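Side-chain contacts in hypothetical protein, GDSL-like Lipase/Acylhydrolase family protein (Bacteroides uniformis, PDB 4M8K), which probably hydrolyses acyl ester bonds, as a GDSL-like lipase/acylhydrolase family protein whose natural substrate is not established: residues A[44-49]-A[55-60]; A[123-128]-A[203-208]; A[192-197]-A[219-224]. One frame throughout, in Å; residues are numbered along the deposited sequence.

Contact 1: residues A[44-49]-A[55-60]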
ATOM      1  N   CYS A  44       1.320 -13.906  -1.407  1.00 23.41           N
ATOM      2  CA  CYS A  44       2.591 -13.261  -1.006  1.00 22.08           C
ATOM      3  C   CYS A  44       3.689 -13.420  -2.056  1.00 24.84           C
ATOM      4  O   CYS A  44       3.669 -14.356  -2.830  1.00 25.86           O
ATOM      5  CB  CYS A  44       3.045 -13.891   0.294  1.00 24.72           C
ATOM      6  SG  CYS A  44       1.987 -13.481   1.710  1.00 23.31           S
ATOM      7  N   TRP A  45       4.677 -12.541  -2.038  1.00 20.02           N
ATOM      8  CA  TRP A  45       5.803 -12.587  -2.926  1.00 19.29           C
ATOM      9  C   TRP A  45       7.068 -13.008  -2.188  1.00 24.70           C
ATOM     10  O   TRP A  45       7.871 -13.718  -2.733  1.00 23.37           O
ATOM     11  CB  TRP A  45       5.991 -11.209  -3.565  1.00 22.79           C
ATOM     12  CG  TRP A  45       6.830 -11.194  -4.824  1.00 19.67           C
ATOM     13  CD1 TRP A  45       6.379 -11.318  -6.083  1.00 24.67           C
ATOM     14  CD2 TRP A  45       8.247 -10.971  -4.919  1.00 18.60           C
ATOM     15  NE1 TRP A  45       7.421 -11.207  -6.958  1.00 21.81           N
ATOM     16  CE2 TRP A  45       8.571 -10.956  -6.263  1.00 21.05           C
ATOM     17  CE3 TRP A  45       9.270 -10.739  -3.974  1.00 18.55           C
ATOM     18  CZ2 TRP A  45       9.890 -10.809  -6.710  1.00 24.69           C
ATOM     19  CZ3 TRP A  45      10.530 -10.535  -4.407  1.00 18.74           C
ATOM     20  CH2 TRP A  45      10.860 -10.610  -5.765  1.00 21.29           C
ATOM     21  N   TYR A  46       7.212 -12.571  -0.942  1.00 24.44           N
ATOM     22  CA  TYR A  46       8.387 -12.898  -0.125  1.00 25.72           C
ATOM     23  C   TYR A  46       8.147 -14.057   0.849  1.00 29.11           C
ATOM     24  O   TYR A  46       7.110 -14.154   1.455  1.00 21.71           O
ATOM     25  CB  TYR A  46       8.798 -11.683   0.687  1.00 24.58           C
ATOM     26  CG  TYR A  46       9.224 -10.459  -0.117  1.00 26.83           C
ATOM     27  CD1 TYR A  46      10.550 -10.304  -0.491  1.00 28.28           C
ATOM     28  CD2 TYR A  46       8.318  -9.457  -0.485  1.00 24.43           C
ATOM     29  CE1 TYR A  46      10.970  -9.197  -1.244  1.00 21.03           C
ATOM     30  CE2 TYR A  46       8.740  -8.343  -1.224  1.00 23.77           C
ATOM     31  CZ  TYR A  46      10.049  -8.208  -1.575  1.00 22.11           C
ATOM     32  OH  TYR A  46      10.488  -7.106  -2.282  1.00 19.70           O
ATOM     33  N   GLY A  47       9.158 -14.884   1.036  1.00 26.93           N
ATOM     34  CA  GLY A  47       9.098 -15.963   2.023  1.00 31.72           C
ATOM     35  C   GLY A  47       8.192 -17.134   1.703  1.00 27.49           C
ATOM     36  O   GLY A  47       7.847 -17.882   2.613  1.00 26.87           O
ATOM     37  N   VAL A  48       7.847 -17.340   0.430  1.00 28.15           N
ATOM     38  CA  VAL A  48       6.881 -18.360   0.058  1.00 24.05           C
ATOM     39  C   VAL A  48       7.641 -19.689  -0.211  1.00 24.05           C
ATOM     40  O   VAL A  48       8.415 -19.779  -1.145  1.00 30.75           O
ATOM     41  CB  VAL A  48       6.071 -17.997  -1.179  1.00 26.11           C
ATOM     42  CG1 VAL A  48       5.120 -19.116  -1.561  1.00 28.30           C
ATOM     43  CG2 VAL A  48       5.273 -16.689  -0.981  1.00 29.79           C
ATOM     44  N   PRO A  49       7.394 -20.722   0.584  1.00 31.22           N
ATOM     45  CA  PRO A  49       8.102 -22.008   0.350  1.00 26.81           C
ATOM     46  C   PRO A  49       7.917 -22.541  -1.074  1.00 33.72           C
ATOM     47  O   PRO A  49       6.777 -22.583  -1.576  1.00 29.22           O
ATOM     48  CB  PRO A  49       7.459 -22.946   1.349  1.00 32.94           C
ATOM     49  CG  PRO A  49       6.850 -22.069   2.380  1.00 33.95           C
ATOM     50  CD  PRO A  49       6.464 -20.793   1.711  1.00 29.58           C
ATOM     51  N   ASN A  55      16.035 -12.410  -5.352  1.00 27.65           N
ATOM     52  CA  ASN A  55      15.870 -11.240  -4.549  1.00 22.89           C
ATOM     53  C   ASN A  55      16.331 -11.650  -3.149  1.00 24.50           C
ATOM     54  O   ASN A  55      16.037 -12.766  -2.677  1.00 22.12           O
ATOM     55  CB  ASN A  55      14.386 -10.779  -4.545  1.00 23.38           C
ATOM     56  CG  ASN A  55      14.110  -9.591  -3.609  1.00 27.13           C
ATOM     57  OD1 ASN A  55      14.299  -9.680  -2.384  1.00 26.58           O
ATOM     58  ND2 ASN A  55      13.623  -8.474  -4.181  1.00 25.20           N
ATOM     59  N   ASP A  56      17.078 -10.774  -2.498  1.00 23.64           N
ATOM     60  CA  ASP A  56      17.836 -11.182  -1.324  1.00 23.12           C
ATOM     61  C   ASP A  56      17.085 -11.037  -0.031  1.00 22.16           C
ATOM     62  O   ASP A  56      17.653 -11.292   1.036  1.00 22.09           O
ATOM     63  CB  ASP A  56      19.134 -10.398  -1.240  1.00 24.74           C
ATOM     64  CG  ASP A  56      18.934  -8.904  -1.064  1.00 21.20           C
ATOM     65  OD1 ASP A  56      17.783  -8.419  -0.997  1.00 23.75           O
ATOM     66  OD2 ASP A  56      19.973  -8.174  -1.087  1.00 22.94           O
ATOM     67  N   VAL A  57      15.806 -10.631  -0.075  1.00 22.16           N
ATOM     68  CA  VAL A  57      15.005 -10.588   1.148  1.00 22.06           C
ATOM     69  C   VAL A  57      14.546 -11.993   1.547  1.00 28.58           C
ATOM     70  O   VAL A  57      13.775 -12.573   0.827  1.00 22.43           O
ATOM     71  CB  VAL A  57      13.775  -9.661   1.002  1.00 21.98           C
ATOM     72  CG1 VAL A  57      12.896  -9.771   2.196  1.00 21.62           C
ATOM     73  CG2 VAL A  57      14.245  -8.243   0.826  1.00 22.47           C
ATOM     74  N   THR A  58      15.074 -12.543   2.659  1.00 23.63           N
ATOM     75  CA  THR A  58      14.709 -13.895   3.115  1.00 26.20           C
ATOM     76  C   THR A  58      13.971 -13.956   4.498  1.00 24.94           C
ATOM     77  O   THR A  58      13.443 -14.981   4.876  1.00 32.61           O
ATOM     78  CB  THR A  58      15.963 -14.812   3.167  1.00 21.72           C
ATOM     79  OG1 THR A  58      16.849 -14.399   4.211  1.00 21.97           O
ATOM     80  CG2 THR A  58      16.765 -14.770   1.871  1.00 25.95           C
ATOM     81  N   LYS A  59      13.911 -12.851   5.221  1.00 22.05           N
ATOM     82  CA  LYS A  59      13.377 -12.805   6.577  1.00 24.52           C
ATOM     83  C   LYS A  59      12.411 -11.657   6.735  1.00 24.20           C
ATOM     84  O   LYS A  59      12.643 -10.575   6.199  1.00 20.75           O
ATOM     85  CB  LYS A  59      14.506 -12.586   7.584  1.00 24.87           C
ATOM     86  CG  LYS A  59      15.473 -13.750   7.689  1.00 30.42           C
ATOM     87  CD  LYS A  59      16.590 -13.431   8.676  1.00 32.63           C
ATOM     88  CE  LYS A  59      17.940 -13.938   8.224  1.00 38.70           C
ATOM     89  NZ  LYS A  59      18.802 -14.280   9.388  1.00 35.58           N
ATOM     90  N   VAL A  60      11.337 -11.869   7.502  1.00 22.72           N
ATOM     91  CA  VAL A  60      10.329 -10.816   7.688  1.00 23.52           C
ATOM     92  C   VAL A  60      10.922  -9.570   8.282  1.00 23.97           C
ATOM     93  O   VAL A  60      10.402  -8.480   8.062  1.00 22.59           O
ATOM     94  CB  VAL A  60       9.133 -11.320   8.535  1.00 25.59           C
ATOM     95  CG1 VAL A  60       9.577 -11.612   9.982  1.00 30.27           C
ATOM     96  CG2 VAL A  60       7.985 -10.339   8.506  1.00 25.13           C
TER
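Trp45 and Tyr46 meet Asn55 and Val57 where two parts of the long loop between strand 22-27 and helix 64-71 fold back on each other; Asn55 opens an Asx turn here. The outer edge of the Trp45 indole comes up against the Asn55 side chain. Trp45 CZ3 lies 3.7 Å from Asn55 ND2, and CH2 is close to Asn55 CB. The amide stands nearly upright to the indole, planes 79° apart, with Asn55 CG near the plane of the ring. Tyr46 takes the other end of the amide: Asn55 OD1 sits at the edge of its ring, 3.6 Å from Tyr46 CE1. Val57 approaches the same ring obliquely, with Tyr46 CD1 3.6 Å from Val57 CG1. The two aromatic side chains also brace each other, since Trp45 CE3 lies over the centre of one Tyr46 face, 3.4 Å above its plane.

The turn fixes the oxygen end of the amide. Asn55 CG is anti to the backbone N (chi1 175°), which brings Asn55 OD1 round to accept from Val57 N at 2.9 Å, nearly straight at 167°. One short turn thus presents both the amide and the valine to Tyr46. Val57 also touches Val208 and Met211 of helix 208-222, and Tyr46 reaches Met211 as well. Further out, Trp45 stacks with His205, and the side chain of Trp45 comes within about 4 Å, nearest atoms, of a bound acetate; this loop probably helps wall the active-site pocket. The polar ends converge on the two-stranded hairpin 201-206. Gln202 O and Pro206 O hold the nitrogen end of the amide through Asn55 ND2. Pro206 O also takes the hydroxyl of Tyr46, so this one carbonyl oxygen receives two side chains.

Contact 2: residues A[123-128]-A[203-208]. With ACT (acetate ion), chain C.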
ATOM      1  N   ASP A 123      -1.342  -1.513 -11.036  1.00 17.60           N
ATOM      2  CA  ASP A 123      -2.149  -0.727 -11.985  1.00 18.11           C
ATOM      3  C   ASP A 123      -1.261  -0.230 -13.118  1.00 18.64           C
ATOM      4  O   ASP A 123      -1.638  -0.288 -14.303  1.00 20.09           O
ATOM      5  CB  ASP A 123      -2.857   0.440 -11.299  1.00 16.22           C
ATOM      6  CG  ASP A 123      -3.724  -0.020 -10.124  1.00 19.67           C
ATOM      7  OD1 ASP A 123      -3.129  -0.441  -9.085  1.00 19.32           O
ATOM      8  OD2 ASP A 123      -5.003  -0.031 -10.237  1.00 20.99           O
ATOM      9  N   SER A 124      -0.047   0.211 -12.768  1.00 21.61           N
ATOM     10  CA  SER A 124       0.934   0.669 -13.764  1.00 21.21           C
ATOM     11  C   SER A 124       1.434  -0.467 -14.630  1.00 23.07           C
ATOM     12  O   SER A 124       1.374  -0.397 -15.851  1.00 23.29           O
ATOM     13  CB  SER A 124       2.081   1.361 -13.071  1.00 22.43           C
ATOM     14  OG  SER A 124       2.898   2.041 -13.998  1.00 24.62           O
ATOM     15  N   TRP A 125       1.926  -1.529 -14.004  1.00 21.09           N
ATOM     16  CA  TRP A 125       2.486  -2.623 -14.773  1.00 24.76           C
ATOM     17  C   TRP A 125       1.450  -3.341 -15.609  1.00 27.82           C
ATOM     18  O   TRP A 125       1.779  -3.810 -16.673  1.00 25.66           O
ATOM     19  CB  TRP A 125       3.112  -3.627 -13.879  1.00 19.55           C
ATOM     20  CG  TRP A 125       4.343  -3.194 -13.170  1.00 20.33           C
ATOM     21  CD1 TRP A 125       5.061  -2.067 -13.353  1.00 24.49           C
ATOM     22  CD2 TRP A 125       5.060  -3.979 -12.208  1.00 21.27           C
ATOM     23  NE1 TRP A 125       6.170  -2.059 -12.527  1.00 21.86           N
ATOM     24  CE2 TRP A 125       6.191  -3.230 -11.813  1.00 21.10           C
ATOM     25  CE3 TRP A 125       4.823  -5.217 -11.605  1.00 23.76           C
ATOM     26  CZ2 TRP A 125       7.090  -3.688 -10.836  1.00 25.69           C
ATOM     27  CZ3 TRP A 125       5.724  -5.687 -10.633  1.00 23.07           C
ATOM     28  CH2 TRP A 125       6.860  -4.934 -10.288  1.00 22.74           C
ATOM     29  N   ALA A 126       0.199  -3.420 -15.150  1.00 27.73           N
ATOM     30  CA  ALA A 126      -0.830  -4.092 -15.955  1.00 26.56           C
ATOM     31  C   ALA A 126      -1.464  -3.228 -17.039  1.00 26.68           C
ATOM     32  O   ALA A 126      -2.196  -3.755 -17.873  1.00 27.19           O
ATOM     33  CB  ALA A 126      -1.930  -4.649 -15.051  1.00 26.92           C
ATOM     34  N   GLY A 127      -1.174  -1.928 -17.052  1.00 24.83           N
ATOM     35  CA  GLY A 127      -1.713  -1.068 -18.067  1.00 26.87           C
ATOM     36  C   GLY A 127      -3.204  -0.837 -17.896  1.00 29.74           C
ATOM     37  O   GLY A 127      -3.927  -0.717 -18.856  1.00 23.51           O
ATOM     38  N   ALA A 128      -3.661  -0.757 -16.657  1.00 24.98           N
ATOM     39  CA  ALA A 128      -5.066  -0.529 -16.381  1.00 28.88           C
ATOM     40  C   ALA A 128      -5.426   0.838 -16.911  1.00 26.44           C
ATOM     41  O   ALA A 128      -4.588   1.728 -16.912  1.00 24.37           O
ATOM     42  CB  ALA A 128      -5.359  -0.640 -14.878  1.00 31.44           C
ATOM     43  N   TRP A 203      14.423  -8.243  -9.225  1.00 20.69           N
ATOM     44  CA  TRP A 203      13.212  -8.874  -9.774  1.00 19.56           C
ATOM     45  C   TRP A 203      12.015  -8.002  -9.557  1.00 19.40           C
ATOM     46  O   TRP A 203      10.919  -8.514  -9.255  1.00 22.81           O
ATOM     47  CB  TRP A 203      12.976 -10.288  -9.217  1.00 20.35           C
ATOM     48  CG  TRP A 203      13.505 -11.351 -10.070  1.00 23.36           C
ATOM     49  CD1 TRP A 203      14.474 -11.252 -11.034  1.00 26.68           C
ATOM     50  CD2 TRP A 203      13.067 -12.712 -10.083  1.00 23.47           C
ATOM     51  NE1 TRP A 203      14.668 -12.475 -11.629  1.00 25.47           N
ATOM     52  CE2 TRP A 203      13.805 -13.381 -11.081  1.00 24.64           C
ATOM     53  CE3 TRP A 203      12.077 -13.418  -9.375  1.00 26.78           C
ATOM     54  CZ2 TRP A 203      13.658 -14.759 -11.334  1.00 29.61           C
ATOM     55  CZ3 TRP A 203      11.917 -14.790  -9.632  1.00 28.19           C
ATOM     56  CH2 TRP A 203      12.709 -15.436 -10.602  1.00 29.50           C
ATOM     57  N   GLY A 204      12.229  -6.698  -9.720  1.00 20.27           N
ATOM     58  CA  GLY A 204      11.134  -5.688  -9.715  1.00 20.79           C
ATOM     59  C   GLY A 204      10.543  -5.406  -8.348  1.00 22.15           C
ATOM     60  O   GLY A 204       9.559  -4.597  -8.211  1.00 21.86           O
ATOM     61  N   HIS A 205      11.182  -5.950  -7.316  1.00 22.95           N
ATOM     62  CA  HIS A 205      10.696  -5.765  -5.938  1.00 21.43           C
ATOM     63  C   HIS A 205      11.814  -5.393  -4.971  1.00 23.58           C
ATOM     64  O   HIS A 205      12.962  -5.690  -5.215  1.00 21.79           O
ATOM     65  CB  HIS A 205       9.990  -7.017  -5.485  1.00 19.71           C
ATOM     66  CG  HIS A 205       8.810  -7.387  -6.335  1.00 21.72           C
ATOM     67  ND1 HIS A 205       8.947  -7.836  -7.622  1.00 21.70           N
ATOM     68  CD2 HIS A 205       7.479  -7.338  -6.099  1.00 22.55           C
ATOM     69  CE1 HIS A 205       7.764  -8.122  -8.122  1.00 27.74           C
ATOM     70  NE2 HIS A 205       6.845  -7.786  -7.234  1.00 26.68           N
ATOM     71  N   PRO A 206      11.486  -4.685  -3.895  1.00 25.00           N
ATOM     72  CA  PRO A 206      12.652  -4.200  -3.123  1.00 23.09           C
ATOM     73  C   PRO A 206      13.524  -5.310  -2.556  1.00 22.28           C
ATOM     74  O   PRO A 206      13.032  -6.397  -2.183  1.00 23.41           O
ATOM     75  CB  PRO A 206      12.017  -3.390  -2.009  1.00 24.88           C
ATOM     76  CG  PRO A 206      10.705  -2.919  -2.573  1.00 24.51           C
ATOM     77  CD  PRO A 206      10.229  -4.099  -3.413  1.00 23.47           C
ATOM     78  N   SER A 207      14.821  -5.020  -2.574  1.00 20.11           N
ATOM     79  CA  SER A 207      15.874  -5.798  -1.986  1.00 22.76           C
ATOM     80  C   SER A 207      15.955  -5.439  -0.526  1.00 22.29           C
ATOM     81  O   SER A 207      15.228  -4.568  -0.045  1.00 23.19           O
ATOM     82  CB  SER A 207      17.216  -5.458  -2.673  1.00 20.87           C
ATOM     83  OG  SER A 207      17.586  -4.107  -2.422  1.00 25.89           O
ATOM     84  N   VAL A 208      16.866  -6.075   0.173  1.00 21.24           N
ATOM     85  CA  VAL A 208      17.087  -5.775   1.568  1.00 22.74           C
ATOM     86  C   VAL A 208      17.431  -4.304   1.709  1.00 20.79           C
ATOM     87  O   VAL A 208      16.856  -3.609   2.533  1.00 24.75           O
ATOM     88  CB  VAL A 208      18.199  -6.643   2.148  1.00 19.40           C
ATOM     89  CG1 VAL A 208      18.689  -6.087   3.512  1.00 25.96           C
ATOM     90  CG2 VAL A 208      17.704  -8.059   2.335  1.00 23.88           C
TER
HETATM   91  C   ACT C 301       3.408  -6.652  -6.959  1.00 20.91           C
HETATM   92  O   ACT C 301       4.091  -7.663  -7.191  1.00 21.86           O
HETATM   93  OXT ACT C 301       2.321  -6.769  -6.391  1.00 15.33           O
HETATM   94  CH3 ACT C 301       3.876  -5.275  -7.325  1.00 24.14           C
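At the probable active site of this GDSL-type (SGNH) hydrolase, Trp125 from the end of helix 121-126 reaches across to Gly204 and His205. Its CG is anti to the carbonyl carbon (chi1 -68°), which sends the indole toward them. The six-membered ring of Trp125 turns its edge toward the face of His205 in an offset edge-to-face pair, centroids 5.6 Å apart and planes at 80°. The corner atom Trp125 CH2 makes both approaches, 4.0 Å from His205 CE1 and 3.4 Å from Gly204 O. That oxygen lies near the indole plane and accepts a hydrogen bond from Tyr30 OH.

Two bonds at its nitrogens fix the rotation of the imidazole. His205 ND1 donates to Trp203 O at 2.6 Å, with the acceptor almost in the ring plane, and His205 NE2 donates to acetate O at 2.8 Å and 164°. The acetate CH3 rests 3.8 Å from Trp125 CZ3. Ser29 OG, Gly84 N and Asn122 ND2 also bind the acetate, consistent with the nucleophile and oxyanion-hole donors of SGNH hydrolases. An alanine in place of His205 would probably leave Trp203 O and the acetate oxygen without their donor and the Trp125 edge without a facing ring. The ion probably came from the crystallisation liquor, but its bonds are consistent with the place where a substrate's acyl group, or the carboxylate product, would lie, the indole probably lining its apolar side.

Contact 3: residues A[192-197]-A[219-224]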
ATOM      1  N   GLU A 192      -1.173  12.924   2.911  1.00 21.99           N
ATOM      2  CA  GLU A 192       0.277  12.933   2.583  0.50 24.20           C
ATOM      3  C   GLU A 192       0.682  11.785   1.660  1.00 30.40           C
ATOM      4  O   GLU A 192       0.348  10.602   1.890  1.00 26.34           O
ATOM      5  CB  GLU A 192       1.163  12.903   3.839  0.50 27.39           C
ATOM      6  CG  GLU A 192       2.669  12.664   3.589  0.50 30.28           C
ATOM      7  CD  GLU A 192       3.598  13.811   3.948  0.50 34.31           C
ATOM      8  OE1 GLU A 192       3.618  14.170   5.140  0.50 35.18           O
ATOM      9  OE2 GLU A 192       4.347  14.297   3.051  0.50 28.86           O
ATOM     10  N   ASN A 193       1.437  12.147   0.618  1.00 27.08           N
ATOM     11  CA  ASN A 193       1.895  11.206  -0.364  1.00 28.16           C
ATOM     12  C   ASN A 193       3.409  11.077  -0.248  1.00 25.88           C
ATOM     13  O   ASN A 193       4.102  12.040  -0.451  1.00 26.33           O
ATOM     14  CB  ASN A 193       1.485  11.672  -1.767  1.00 25.84           C
ATOM     15  CG  ASN A 193       1.853  10.703  -2.840  1.00 24.32           C
ATOM     16  OD1 ASN A 193       1.984   9.483  -2.607  1.00 23.81           O
ATOM     17  ND2 ASN A 193       2.047  11.213  -4.030  1.00 27.67           N
ATOM     18  N   ILE A 194       3.896   9.886   0.102  1.00 24.32           N
ATOM     19  CA  ILE A 194       5.341   9.628   0.263  1.00 23.93           C
ATOM     20  C   ILE A 194       5.869   9.175  -1.078  1.00 23.95           C
ATOM     21  O   ILE A 194       5.576   8.082  -1.554  1.00 23.10           O
ATOM     22  CB  ILE A 194       5.577   8.593   1.356  1.00 28.43           C
ATOM     23  CG1 ILE A 194       4.942   9.125   2.643  1.00 31.55           C
ATOM     24  CG2 ILE A 194       7.051   8.331   1.538  1.00 31.94           C
ATOM     25  CD1 ILE A 194       4.777   8.152   3.770  1.00 31.12           C
ATOM     26  N   ARG A 195       6.635  10.033  -1.722  1.00 22.08           N
ATOM     27  CA  ARG A 195       7.144   9.715  -3.060  1.00 27.92           C
ATOM     28  C   ARG A 195       8.501   9.040  -2.967  1.00 24.80           C
ATOM     29  O   ARG A 195       9.518   9.676  -2.802  1.00 28.93           O
ATOM     30  CB  ARG A 195       7.160  10.962  -3.922  1.00 31.66           C
ATOM     31  CG  ARG A 195       5.727  11.419  -4.186  1.00 36.31           C
ATOM     32  CD  ARG A 195       5.593  12.682  -5.040  1.00 39.79           C
ATOM     33  NE  ARG A 195       6.228  13.831  -4.408  1.00 44.81           N
ATOM     34  CZ  ARG A 195       5.706  14.533  -3.394  1.00 77.84           C
ATOM     35  NH1 ARG A 195       4.517  14.232  -2.863  1.00 67.59           N
ATOM     36  NH2 ARG A 195       6.382  15.561  -2.898  1.00 95.32           N
ATOM     37  N   LEU A 196       8.504   7.716  -3.035  1.00 19.34           N
ATOM     38  CA  LEU A 196       9.741   6.999  -2.859  1.00 21.31           C
ATOM     39  C   LEU A 196      10.745   7.309  -3.982  1.00 22.75           C
ATOM     40  O   LEU A 196      10.349   7.563  -5.112  1.00 21.14           O
ATOM     41  CB  LEU A 196       9.486   5.531  -2.823  1.00 19.84           C
ATOM     42  CG  LEU A 196       8.543   5.072  -1.734  1.00 22.65           C
ATOM     43  CD1 LEU A 196       8.314   3.565  -1.893  1.00 21.20           C
ATOM     44  CD2 LEU A 196       9.113   5.398  -0.391  1.00 24.49           C
ATOM     45  N   HIS A 197      12.033   7.305  -3.650  1.00 21.00           N
ATOM     46  CA  HIS A 197      13.070   7.501  -4.643  1.00 25.11           C
ATOM     47  C   HIS A 197      14.267   6.596  -4.333  1.00 24.18           C
ATOM     48  O   HIS A 197      14.527   6.288  -3.187  1.00 24.47           O
ATOM     49  CB  HIS A 197      13.504   8.965  -4.658  1.00 25.88           C
ATOM     50  CG  HIS A 197      14.012   9.439  -3.329  1.00 28.53           C
ATOM     51  ND1 HIS A 197      15.347   9.394  -2.964  1.00 28.06           N
ATOM     52  CD2 HIS A 197      13.356   9.989  -2.276  1.00 31.45           C
ATOM     53  CE1 HIS A 197      15.479   9.866  -1.741  1.00 29.24           C
ATOM     54  NE2 HIS A 197      14.289  10.222  -1.300  1.00 31.24           N
ATOM     55  N   TRP A 219       9.452   6.993   7.319  1.00 29.19           N
ATOM     56  CA  TRP A 219       9.663   7.616   8.632  1.00 28.78           C
ATOM     57  C   TRP A 219       9.965   9.108   8.495  1.00 28.93           C
ATOM     58  O   TRP A 219       9.415   9.898   9.248  1.00 31.15           O
ATOM     59  CB  TRP A 219      10.761   6.884   9.439  1.00 32.46           C
ATOM     60  CG  TRP A 219      11.064   7.493  10.805  1.00 31.57           C
ATOM     61  CD1 TRP A 219      12.247   8.058  11.207  1.00 32.24           C
ATOM     62  CD2 TRP A 219      10.164   7.638  11.905  1.00 32.50           C
ATOM     63  NE1 TRP A 219      12.133   8.531  12.480  1.00 30.89           N
ATOM     64  CE2 TRP A 219      10.877   8.272  12.947  1.00 31.46           C
ATOM     65  CE3 TRP A 219       8.833   7.278  12.123  1.00 30.92           C
ATOM     66  CZ2 TRP A 219      10.308   8.545  14.175  1.00 32.47           C
ATOM     67  CZ3 TRP A 219       8.268   7.561  13.341  1.00 35.48           C
ATOM     68  CH2 TRP A 219       9.000   8.193  14.351  1.00 40.58           C
ATOM     69  N   GLU A 220      10.723   9.511   7.475  1.00 27.07           N
ATOM     70  CA  GLU A 220      10.899  10.939   7.184  1.00 32.73           C
ATOM     71  C   GLU A 220       9.568  11.689   7.129  1.00 34.01           C
ATOM     72  O   GLU A 220       9.478  12.804   7.613  1.00 39.61           O
ATOM     73  CB  GLU A 220      11.651  11.159   5.854  1.00 40.59           C
ATOM     74  CG  GLU A 220      13.158  10.881   5.854  1.00 53.69           C
ATOM     75  CD  GLU A 220      13.756  10.846   4.429  1.00 64.47           C
ATOM     76  OE1 GLU A 220      13.203  11.543   3.556  1.00 53.36           O
ATOM     77  OE2 GLU A 220      14.753  10.110   4.157  1.00 54.12           O
ATOM     78  N   SER A 221       8.534  11.104   6.523  1.00 35.62           N
ATOM     79  CA  SER A 221       7.260  11.811   6.353  0.50 30.66           C
ATOM     80  C   SER A 221       6.361  11.662   7.580  1.00 32.05           C
ATOM     81  O   SER A 221       5.692  12.599   7.984  1.00 38.04           O
ATOM     82  CB  SER A 221       6.576  11.299   5.092  0.50 31.60           C
ATOM     83  OG  SER A 221       7.430  11.556   3.999  0.50 29.11           O
ATOM     84  N   VAL A 222       6.356  10.488   8.186  1.00 29.25           N
ATOM     85  CA  VAL A 222       5.439  10.235   9.293  1.00 37.13           C
ATOM     86  C   VAL A 222       5.898  10.923  10.604  1.00 49.09           C
ATOM     87  O   VAL A 222       5.059  11.379  11.374  1.00 44.81           O
ATOM     88  CB  VAL A 222       5.230   8.716   9.479  1.00 31.63           C
ATOM     89  CG1 VAL A 222       4.404   8.375  10.710  1.00 43.74           C
ATOM     90  CG2 VAL A 222       4.522   8.108   8.256  1.00 29.55           C
ATOM     91  N   SER A 223       7.211  11.002  10.840  1.00 42.97           N
ATOM     92  CA  SER A 223       7.772  11.557  12.071  1.00 43.77           C
ATOM     93  C   SER A 223       7.176  12.878  12.500  1.00 47.81           C
ATOM     94  O   SER A 223       6.650  12.956  13.598  1.00 57.08           O
ATOM     95  CB  SER A 223       9.273  11.796  11.920  1.00 39.11           C
ATOM     96  OG  SER A 223       9.982  10.928  12.742  1.00 49.50           O
ATOM     97  N   PRO A 224       7.314  13.937  11.674  1.00 62.01           N
ATOM     98  CA  PRO A 224       6.826  15.234  12.179  1.00 76.28           C
ATOM     99  C   PRO A 224       5.366  15.168  12.617  1.00 65.69           C
ATOM    100  O   PRO A 224       5.061  15.438  13.781  1.00 85.87           O
ATOM    101  CB  PRO A 224       7.027  16.182  10.984  1.00 76.54           C
ATOM    102  CG  PRO A 224       8.120  15.549  10.174  1.00 74.53           C
ATOM    103  CD  PRO A 224       7.909  14.066  10.326  1.00 73.48           C
TER
HETATM  104  O   HOH W   1       5.642  14.946   6.540  1.00 47.98           O
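The carboxylate of Glu192 turns one face to Ser221, whose CB lies almost directly above Glu192 CD at 4.1 Å. A water donates to Glu192 OE1 at 2.6 Å, tilted out of the carboxylate plane on the side of Ser221, and to Ser221 O at 2.8 Å, joining a side chain to a carbonyl near the end of its helix. Both residues have a second conformer, so the bridge is doubtful in detail. Among the rings, His197 has Arg195 O at its edge, in plane. Trp219 leaves the helix on the side away from the strand, and its ring stacks with His72.

Next to the water bridge the contact is apolar. Ile194 CG1 packs on Ser221 CB at 3.7 Å; with CG1 anti to the carbonyl carbon (chi1 -57°), Ile194 CD1 extends toward Val222 CG2, a looser approach of 4.5 Å. Strand 192-195 is the outermost strand on its side of the five-stranded parallel sheet, order 2-1-3-4-5, in the alpha/beta fold of SGNH hydrolases, and helix 208-222 packs against one of its faces. Ile194 also touches Ile169 and Val218, while Asn193 points away from the helix and bonds Asn168, Thr170 and Asp183.

Contacts 1 and 2 adjoin, their centres about 16 Å apart, and line what is probably one pocket: Asp56 OD1 bonds Val208 N, and the ring of His205 meets both Trp45 and Trp125. Contact 3 stands off, about 7 Å from contact 2 and 11 Å from contact 1 at the nearest atoms, at the far end of helix 208-222, whose start follows strand 205-206 after the N-cap Ser207. Contacts 1 and 3 have buried centres, Tyr46 with Val57 and Ile194 with Val222, whereas contact 2 sets exposed Trp125 against buried His205. Aromatic and amide groups join one loop in contact 1, a bound ion marks contact 2, and aliphatic packing with a water joins strand to helix in contact 3.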